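Local structure of CRISPR-associated endonuclease Cas2 2 (Thermus thermophilus, 1ZPW) at residues 5-10 with 67-72; 11-16 with 59-64. The protein belongs to the Cas2 family of CRISPR adaptive immunity and probably acts as a metal-dependent endoribonuclease that pairs with itself and joins Cas1 in a heterotetramer. All coordinates share one frame; numbering follows the deposited sequence. Where two conformers were deposited one is given.

Contact 1: residues 5-10 with 67-72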
ATOM      1  N   LEU A   5      -9.262   4.469  -5.499  1.00 16.35           N
ATOM      2  CA  LEU A   5      -8.258   3.396  -5.472  1.00 14.77           C
ATOM      3  C   LEU A   5      -6.839   3.966  -5.423  1.00 14.14           C
ATOM      4  O   LEU A   5      -6.501   4.896  -6.166  1.00 13.46           O
ATOM      5  CB  LEU A   5      -8.395   2.493  -6.709  1.00 14.97           C
ATOM      6  CG  LEU A   5      -7.350   1.383  -6.912  1.00 15.23           C
ATOM      7  CD1 LEU A   5      -7.474   0.367  -5.775  1.00 16.74           C
ATOM      8  CD2 LEU A   5      -7.547   0.691  -8.262  1.00 17.08           C
ATOM      9  N   TYR A   6      -6.029   3.409  -4.531  1.00 13.74           N
ATOM     10  CA  TYR A   6      -4.594   3.735  -4.488  1.00 13.20           C
ATOM     11  C   TYR A   6      -3.795   2.464  -4.593  1.00 13.24           C
ATOM     12  O   TYR A   6      -4.152   1.437  -4.012  1.00 14.02           O
ATOM     13  CB  TYR A   6      -4.210   4.441  -3.179  1.00 13.41           C
ATOM     14  CG  TYR A   6      -4.784   5.828  -3.016  1.00 13.31           C
ATOM     15  CD1 TYR A   6      -6.129   6.011  -2.639  1.00 15.24           C
ATOM     16  CD2 TYR A   6      -3.975   6.954  -3.206  1.00 13.69           C
ATOM     17  CE1 TYR A   6      -6.652   7.304  -2.504  1.00 15.69           C
ATOM     18  CE2 TYR A   6      -4.497   8.246  -3.052  1.00 14.97           C
ATOM     19  CZ  TYR A   6      -5.827   8.390  -2.685  1.00 16.21           C
ATOM     20  OH  TYR A   6      -6.343   9.663  -2.542  1.00 21.26           O
ATOM     21  N   ALA A   7      -2.688   2.523  -5.335  1.00 11.76           N
ATOM     22  CA  ALA A   7      -1.702   1.444  -5.302  1.00 10.64           C
ATOM     23  C   ALA A   7      -0.647   1.862  -4.290  1.00 11.07           C
ATOM     24  O   ALA A   7      -0.120   2.981  -4.342  1.00 11.02           O
ATOM     25  CB  ALA A   7      -1.053   1.238  -6.669  1.00  9.97           C
ATOM     26  N   VAL A   8      -0.355   0.971  -3.357  1.00 11.18           N
ATOM     27  CA  VAL A   8       0.599   1.300  -2.288  1.00 11.16           C
ATOM     28  C   VAL A   8       1.758   0.329  -2.430  1.00 11.36           C
ATOM     29  O   VAL A   8       1.578  -0.861  -2.192  1.00 10.88           O
ATOM     30  CB  VAL A   8      -0.029   1.192  -0.887  1.00 11.09           C
ATOM     31  CG1 VAL A   8       1.017   1.567   0.170  1.00 12.31           C
ATOM     32  CG2 VAL A   8      -1.209   2.127  -0.763  1.00 12.19           C
ATOM     33  N   ALA A   9       2.933   0.848  -2.817  1.00 10.16           N
ATOM     34  CA  ALA A   9       4.078   0.009  -3.123  1.00 11.00           C
ATOM     35  C   ALA A   9       5.184   0.304  -2.139  1.00 11.70           C
ATOM     36  O   ALA A   9       5.464   1.468  -1.833  1.00 12.38           O
ATOM     37  CB  ALA A   9       4.567   0.274  -4.547  1.00 11.50           C
ATOM     38  N   TYR A  10       5.820  -0.747  -1.639  1.00 12.12           N
ATOM     39  CA  TYR A  10       6.831  -0.555  -0.601  1.00 12.99           C
ATOM     40  C   TYR A  10       8.086  -1.343  -0.852  1.00 13.06           C
ATOM     41  O   TYR A  10       8.075  -2.401  -1.499  1.00 13.19           O
ATOM     42  CB  TYR A  10       6.280  -0.855   0.785  1.00 12.93           C
ATOM     43  CG  TYR A  10       5.618  -2.198   0.933  1.00 12.29           C
ATOM     44  CD1 TYR A  10       4.249  -2.343   0.703  1.00 12.91           C
ATOM     45  CD2 TYR A  10       6.365  -3.334   1.288  1.00 11.77           C
ATOM     46  CE1 TYR A  10       3.616  -3.565   0.851  1.00 13.94           C
ATOM     47  CE2 TYR A  10       5.732  -4.573   1.438  1.00 12.48           C
ATOM     48  CZ  TYR A  10       4.378  -4.674   1.224  1.00 12.84           C
ATOM     49  OH  TYR A  10       3.783  -5.906   1.344  1.00 14.86           O
ATOM     50  N   TYR A  67       0.136   5.762  -4.883  1.00 11.69           N
ATOM     51  CA  TYR A  67      -0.324   6.240  -6.189  1.00 12.22           C
ATOM     52  C   TYR A  67      -1.830   6.323  -6.261  1.00 12.46           C
ATOM     53  O   TYR A  67      -2.487   5.289  -6.224  1.00 12.75           O
ATOM     54  CB  TYR A  67       0.093   5.261  -7.281  1.00 11.57           C
ATOM     55  CG  TYR A  67       1.603   5.206  -7.496  1.00 12.36           C
ATOM     56  CD1 TYR A  67       2.234   6.151  -8.303  1.00 11.58           C
ATOM     57  CD2 TYR A  67       2.368   4.182  -6.930  1.00 10.65           C
ATOM     58  CE1 TYR A  67       3.640   6.112  -8.509  1.00 12.21           C
ATOM     59  CE2 TYR A  67       3.745   4.142  -7.119  1.00 13.21           C
ATOM     60  CZ  TYR A  67       4.357   5.088  -7.924  1.00 13.69           C
ATOM     61  OH  TYR A  67       5.722   5.034  -8.108  1.00 15.34           O
ATOM     62  N   PRO A  68      -2.394   7.511  -6.462  1.00 12.85           N
ATOM     63  CA  PRO A  68      -3.837   7.573  -6.726  1.00 13.86           C
ATOM     64  C   PRO A  68      -4.112   7.082  -8.134  1.00 13.69           C
ATOM     65  O   PRO A  68      -3.439   7.530  -9.071  1.00 14.90           O
ATOM     66  CB  PRO A  68      -4.181   9.066  -6.569  1.00 14.78           C
ATOM     67  CG  PRO A  68      -2.886   9.810  -6.548  1.00 15.44           C
ATOM     68  CD  PRO A  68      -1.717   8.831  -6.506  1.00 13.70           C
ATOM     69  N   VAL A  69      -5.050   6.156  -8.296  1.00 13.94           N
ATOM     70  CA  VAL A  69      -5.259   5.489  -9.586  1.00 15.02           C
ATOM     71  C   VAL A  69      -6.482   6.098 -10.253  1.00 17.35           C
ATOM     72  O   VAL A  69      -7.464   6.397  -9.588  1.00 18.82           O
ATOM     73  CB  VAL A  69      -5.501   3.988  -9.400  1.00 14.44           C
ATOM     74  CG1 VAL A  69      -5.839   3.309 -10.731  1.00 16.55           C
ATOM     75  CG2 VAL A  69      -4.271   3.344  -8.745  1.00 16.72           C
ATOM     76  N   ALA A  70      -6.394   6.329 -11.549  1.00 19.58           N
ATOM     77  CA  ALA A  70      -7.586   6.765 -12.260  1.00 22.16           C
ATOM     78  C   ALA A  70      -7.515   6.233 -13.638  1.00 22.66           C
ATOM     79  O   ALA A  70      -6.673   6.641 -14.446  1.00 24.45           O
ATOM     80  CB  ALA A  70      -7.745   8.277 -12.229  1.00 23.42           C
ATOM     81  N   GLY A  71      -8.387   5.259 -13.867  1.00 23.07           N
ATOM     82  CA  GLY A  71      -8.547   4.612 -15.150  1.00 23.29           C
ATOM     83  C   GLY A  71      -8.427   3.117 -14.983  1.00 23.41           C
ATOM     84  O   GLY A  71      -8.481   2.599 -13.849  1.00 24.66           O
ATOM     85  N   GLN A  72      -8.270   2.411 -16.106  1.00 21.55           N
ATOM     86  CA  GLN A  72      -8.280   0.955 -16.088  1.00 20.86           C
ATOM     87  C   GLN A  72      -6.927   0.437 -15.628  1.00 19.28           C
ATOM     88  O   GLN A  72      -5.921   0.741 -16.259  1.00 19.78           O
ATOM     89  CB  GLN A  72      -8.538   0.416 -17.503  1.00 21.46           C
ATOM     90  CG  GLN A  72      -8.676  -1.125 -17.577  1.00 23.24           C
ATOM     91  CD  GLN A  72      -9.808  -1.671 -16.697  1.00 27.60           C
ATOM     92  OE1 GLN A  72     -10.982  -1.318 -16.899  1.00 29.83           O
ATOM     93  NE2 GLN A  72      -9.469  -2.522 -15.730  1.00 26.88           N
TER
HETATM   94  O   HOH W   1      -9.789   5.529  -8.273  1.00 33.38           O
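Y67 meets A7 as an antiparallel hydrogen-bonded pair, an example of how the outermost strand of the chain's own sheet is joined to its neighbour by main-chain atoms, with side chains packing on both faces. Y67 N gives a nearly straight bond to A7 O, 2.8 Å long with 172° at the hydrogen. Y67 O takes A7 N at 2.9 Å, and both donors lie in the plane of the carbonyl they approach. Y67 O also receives the CA-H of Y6, with Y6 CA 3.1 Å away. Anti to its carbonyl carbon, Y67 CG stands beside the backbone N (chi1 -67°), and the ring turns an edge to A7 O, while its hydroxyl is bonded to R65. P68 follows as the non-hydrogen-bonded partner of Y6, on the other face: P68 CB rests 3.6 Å from CE2 of the Y6 ring, which slants across the proline. V69 then extends the pairing by one more bond, from V69 N to L5 O at 2.9 Å. V69 CG1 runs alongside L5 CD2 (4.0 Å), the two side chains pointing the same way, and V69 CG2 lies against L5 O and A7 N. A water joins V69 O to L5 N. Strand 4-11 lies between 63-68 and 36-41; its other edge bonds to 36-41 through Y6 with C39 and V8 with F37, while Y10 packs against helix 15-26.

Contact 2: residues 11-16 with 59-64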
ATOM      1  N   ASP A  11       9.177  -0.799  -0.360  1.00 12.57           N
ATOM      2  CA  ASP A  11      10.485  -1.402  -0.505  1.00 13.08           C
ATOM      3  C   ASP A  11      11.123  -1.243   0.875  1.00 13.36           C
ATOM      4  O   ASP A  11      11.624  -0.168   1.211  1.00 13.86           O
ATOM      5  CB  ASP A  11      11.217  -0.566  -1.551  1.00 15.79           C
ATOM      6  CG  ASP A  11      12.472  -1.175  -2.024  1.00 20.09           C
ATOM      7  OD1 ASP A  11      13.020  -2.101  -1.353  1.00 22.76           O
ATOM      8  OD2 ASP A  11      13.014  -0.727  -3.079  1.00 21.61           O
ATOM      9  N   ILE A  12      11.047  -2.314   1.684  1.00 13.25           N
ATOM     10  CA  ILE A  12      11.491  -2.299   3.083  1.00 13.18           C
ATOM     11  C   ILE A  12      12.507  -3.428   3.258  1.00 13.46           C
ATOM     12  O   ILE A  12      12.134  -4.584   3.188  1.00 14.25           O
ATOM     13  CB  ILE A  12      10.271  -2.551   4.024  1.00 12.97           C
ATOM     14  CG1 ILE A  12       9.024  -1.715   3.674  0.65 15.99           C
ATOM     15  CG2 ILE A  12      10.690  -2.568   5.530  1.00 14.22           C
ATOM     16  CD1 ILE A  12       9.201  -0.255   3.771  0.65 15.80           C
ATOM     17  N   PRO A  13      13.768  -3.115   3.442  1.00 13.63           N
ATOM     18  CA  PRO A  13      14.781  -4.191   3.534  1.00 14.79           C
ATOM     19  C   PRO A  13      14.671  -5.083   4.744  1.00 15.70           C
ATOM     20  O   PRO A  13      15.045  -6.299   4.696  1.00 16.55           O
ATOM     21  CB  PRO A  13      16.128  -3.443   3.449  1.00 15.99           C
ATOM     22  CG  PRO A  13      15.826  -1.998   3.720  1.00 17.74           C
ATOM     23  CD  PRO A  13      14.367  -1.772   3.405  1.00 14.50           C
ATOM     24  N   ASP A  14      14.148  -4.526   5.830  1.00 14.93           N
ATOM     25  CA  ASP A  14      14.053  -5.235   7.090  1.00 15.03           C
ATOM     26  C   ASP A  14      12.807  -6.095   7.187  1.00 14.44           C
ATOM     27  O   ASP A  14      11.671  -5.596   7.031  1.00 13.70           O
ATOM     28  CB  ASP A  14      14.078  -4.248   8.249  1.00 15.68           C
ATOM     29  CG  ASP A  14      14.013  -4.946   9.592  1.00 17.16           C
ATOM     30  OD1 ASP A  14      15.061  -5.530  10.005  1.00 22.20           O
ATOM     31  OD2 ASP A  14      12.995  -5.005  10.300  1.00 16.02           O
ATOM     32  N   ASP A  15      12.986  -7.396   7.445  1.00 14.46           N
ATOM     33  CA  ASP A  15      11.820  -8.291   7.429  1.00 14.13           C
ATOM     34  C   ASP A  15      10.761  -7.940   8.483  1.00 14.27           C
ATOM     35  O   ASP A  15       9.565  -8.011   8.202  1.00 13.74           O
ATOM     36  CB  ASP A  15      12.242  -9.756   7.642  1.00 14.40           C
ATOM     37  CG  ASP A  15      12.908 -10.378   6.432  1.00 17.10           C
ATOM     38  OD1 ASP A  15      12.897  -9.831   5.298  1.00 17.08           O
ATOM     39  OD2 ASP A  15      13.495 -11.484   6.561  1.00 16.96           O
ATOM     40  N   THR A  16      11.205  -7.616   9.710  1.00 14.87           N
ATOM     41  CA  THR A  16      10.275  -7.303  10.787  1.00 15.20           C
ATOM     42  C   THR A  16       9.444  -6.054  10.470  1.00 13.90           C
ATOM     43  O   THR A  16       8.230  -6.080  10.639  1.00 14.28           O
ATOM     44  CB  THR A  16      11.017  -7.143  12.126  1.00 15.84           C
ATOM     45  OG1 THR A  16      11.602  -8.402  12.496  1.00 18.03           O
ATOM     46  CG2 THR A  16      10.039  -6.857  13.258  1.00 17.53           C
ATOM     47  N   LEU A  59      12.869   5.774   8.020  1.00 23.39           N
ATOM     48  CA  LEU A  59      12.768   6.573   6.778  1.00 24.55           C
ATOM     49  C   LEU A  59      14.129   6.848   6.102  1.00 24.55           C
ATOM     50  O   LEU A  59      14.173   7.363   4.988  1.00 25.78           O
ATOM     51  CB  LEU A  59      11.833   7.806   6.925  1.00 26.46           C
ATOM     52  CG  LEU A  59      10.308   7.505   6.951  1.00 26.56           C
ATOM     53  CD1 LEU A  59       9.445   8.639   6.396  1.00 27.92           C
ATOM     54  CD2 LEU A  59       9.908   6.228   6.232  1.00 30.16           C
ATOM     55  N   GLY A  60      15.214   6.415   6.740  1.00 22.66           N
ATOM     56  CA  GLY A  60      16.514   6.364   6.094  1.00 22.55           C
ATOM     57  C   GLY A  60      16.789   5.121   5.258  1.00 20.93           C
ATOM     58  O   GLY A  60      17.725   5.130   4.452  1.00 22.15           O
ATOM     59  N   GLN A  61      15.996   4.061   5.441  1.00 19.21           N
ATOM     60  CA  GLN A  61      16.199   2.802   4.705  1.00 18.69           C
ATOM     61  C   GLN A  61      15.011   2.377   3.833  1.00 16.68           C
ATOM     62  O   GLN A  61      15.201   1.622   2.862  1.00 17.07           O
ATOM     63  CB  GLN A  61      16.493   1.635   5.642  1.00 19.56           C
ATOM     64  CG  GLN A  61      17.833   1.691   6.343  1.00 24.20           C
ATOM     65  CD  GLN A  61      18.188   0.386   7.086  1.00 31.00           C
ATOM     66  OE1 GLN A  61      19.247   0.312   7.717  1.00 38.27           O
ATOM     67  NE2 GLN A  61      17.319  -0.634   7.014  1.00 34.00           N
ATOM     68  N   ASP A  62      13.821   2.796   4.216  1.00 14.63           N
ATOM     69  CA  ASP A  62      12.573   2.223   3.680  1.00 13.18           C
ATOM     70  C   ASP A  62      11.953   3.176   2.691  1.00 14.29           C
ATOM     71  O   ASP A  62      12.173   4.399   2.778  1.00 13.70           O
ATOM     72  CB  ASP A  62      11.572   2.061   4.820  1.00 13.39           C
ATOM     73  CG  ASP A  62      11.973   1.020   5.811  1.00 13.43           C
ATOM     74  OD1 ASP A  62      12.909   0.210   5.529  1.00 12.66           O
ATOM     75  OD2 ASP A  62      11.399   0.938   6.895  1.00 12.60           O
ATOM     76  N   ALA A  63      11.188   2.631   1.745  1.00 13.97           N
ATOM     77  CA  ALA A  63      10.431   3.451   0.796  1.00 13.65           C
ATOM     78  C   ALA A  63       8.987   3.000   0.726  1.00 13.77           C
ATOM     79  O   ALA A  63       8.699   1.825   0.617  1.00 14.09           O
ATOM     80  CB  ALA A  63      11.037   3.325  -0.571  1.00 14.97           C
ATOM     81  N   LEU A  64       8.076   3.963   0.703  1.00 13.80           N
ATOM     82  CA  LEU A  64       6.665   3.686   0.524  1.00 14.03           C
ATOM     83  C   LEU A  64       6.135   4.702  -0.472  1.00 13.19           C
ATOM     84  O   LEU A  64       6.276   5.919  -0.264  1.00 14.02           O
ATOM     85  CB  LEU A  64       5.918   3.798   1.875  1.00 15.54           C
ATOM     86  CG  LEU A  64       4.434   3.430   1.904  1.00 15.78           C
ATOM     87  CD1 LEU A  64       3.858   3.526   3.329  1.00 23.46           C
ATOM     88  CD2 LEU A  64       3.578   4.288   1.048  1.00 19.82           C
TER
HETATM   89  O   HOH W   2      14.033   1.008   0.450  1.00 20.18           O
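D11 and A63 illustrate how a strand pair can close just where one strand turns off toward a helix. Their reciprocal backbone bonds, D11 N to A63 O (2.8 Å) and A63 N to D11 O (2.9 Å), form one antiparallel hydrogen-bonded pair, and the two CB atoms sit 4.0 Å apart on one face of the sheet. Beyond CB, with CG anti to the backbone N (chi1 -169°), the D11 carboxylate leads away from A63. D11 O has a second donor, a water that also bridges to Q61 O, so both strand and solvent hold this carbonyl. I12 has two conformers; in the one described it crosses D62 obliquely, I12 CD1 3.5 Å from D62 CB, with CD1 and the CG2 branch both over one face of the D62 carboxylate. P13 comes up beside the OD1 end of that group, not over its face, P13 CD 3.3 Å from D62 OD1, and its ring also touches the main chain of Q61.

In the second shell, D62 OD2 accepts D58 N and forms a salt bridge with R17, fixing the carboxylate whose face I12 covers and whose OD1 P13 borders. L57 packs on both I12 and D62, and D14 caps helix 15-26 through R17 N. D11 is the predicted catalytic magnesium ligand; a metal-binding aspartate at the end of the first strand of a ferredoxin-like fold is characteristic of Cas2 proteins.

Overall arrangement
From the N terminus, strand 4-11 supplies the first half of contact 1 and runs directly into the first half of contact 2, where the chain turns into helix 15-26. It then passes through the hairpin of strands 29-33 and 36-41 and through helix 43-56 before returning at 59-64, which closes contact 2. Strand 63-68 continues and closes contact 1 at 67-72, so the smaller loop lies within the larger, as antiparallel pairing of the first and last strands requires. The contacts bind the two ends of one strand pair, their centres 20 Å apart, and touch where V8 packs on L64 and Y10 CB on the carbonyl O of A63.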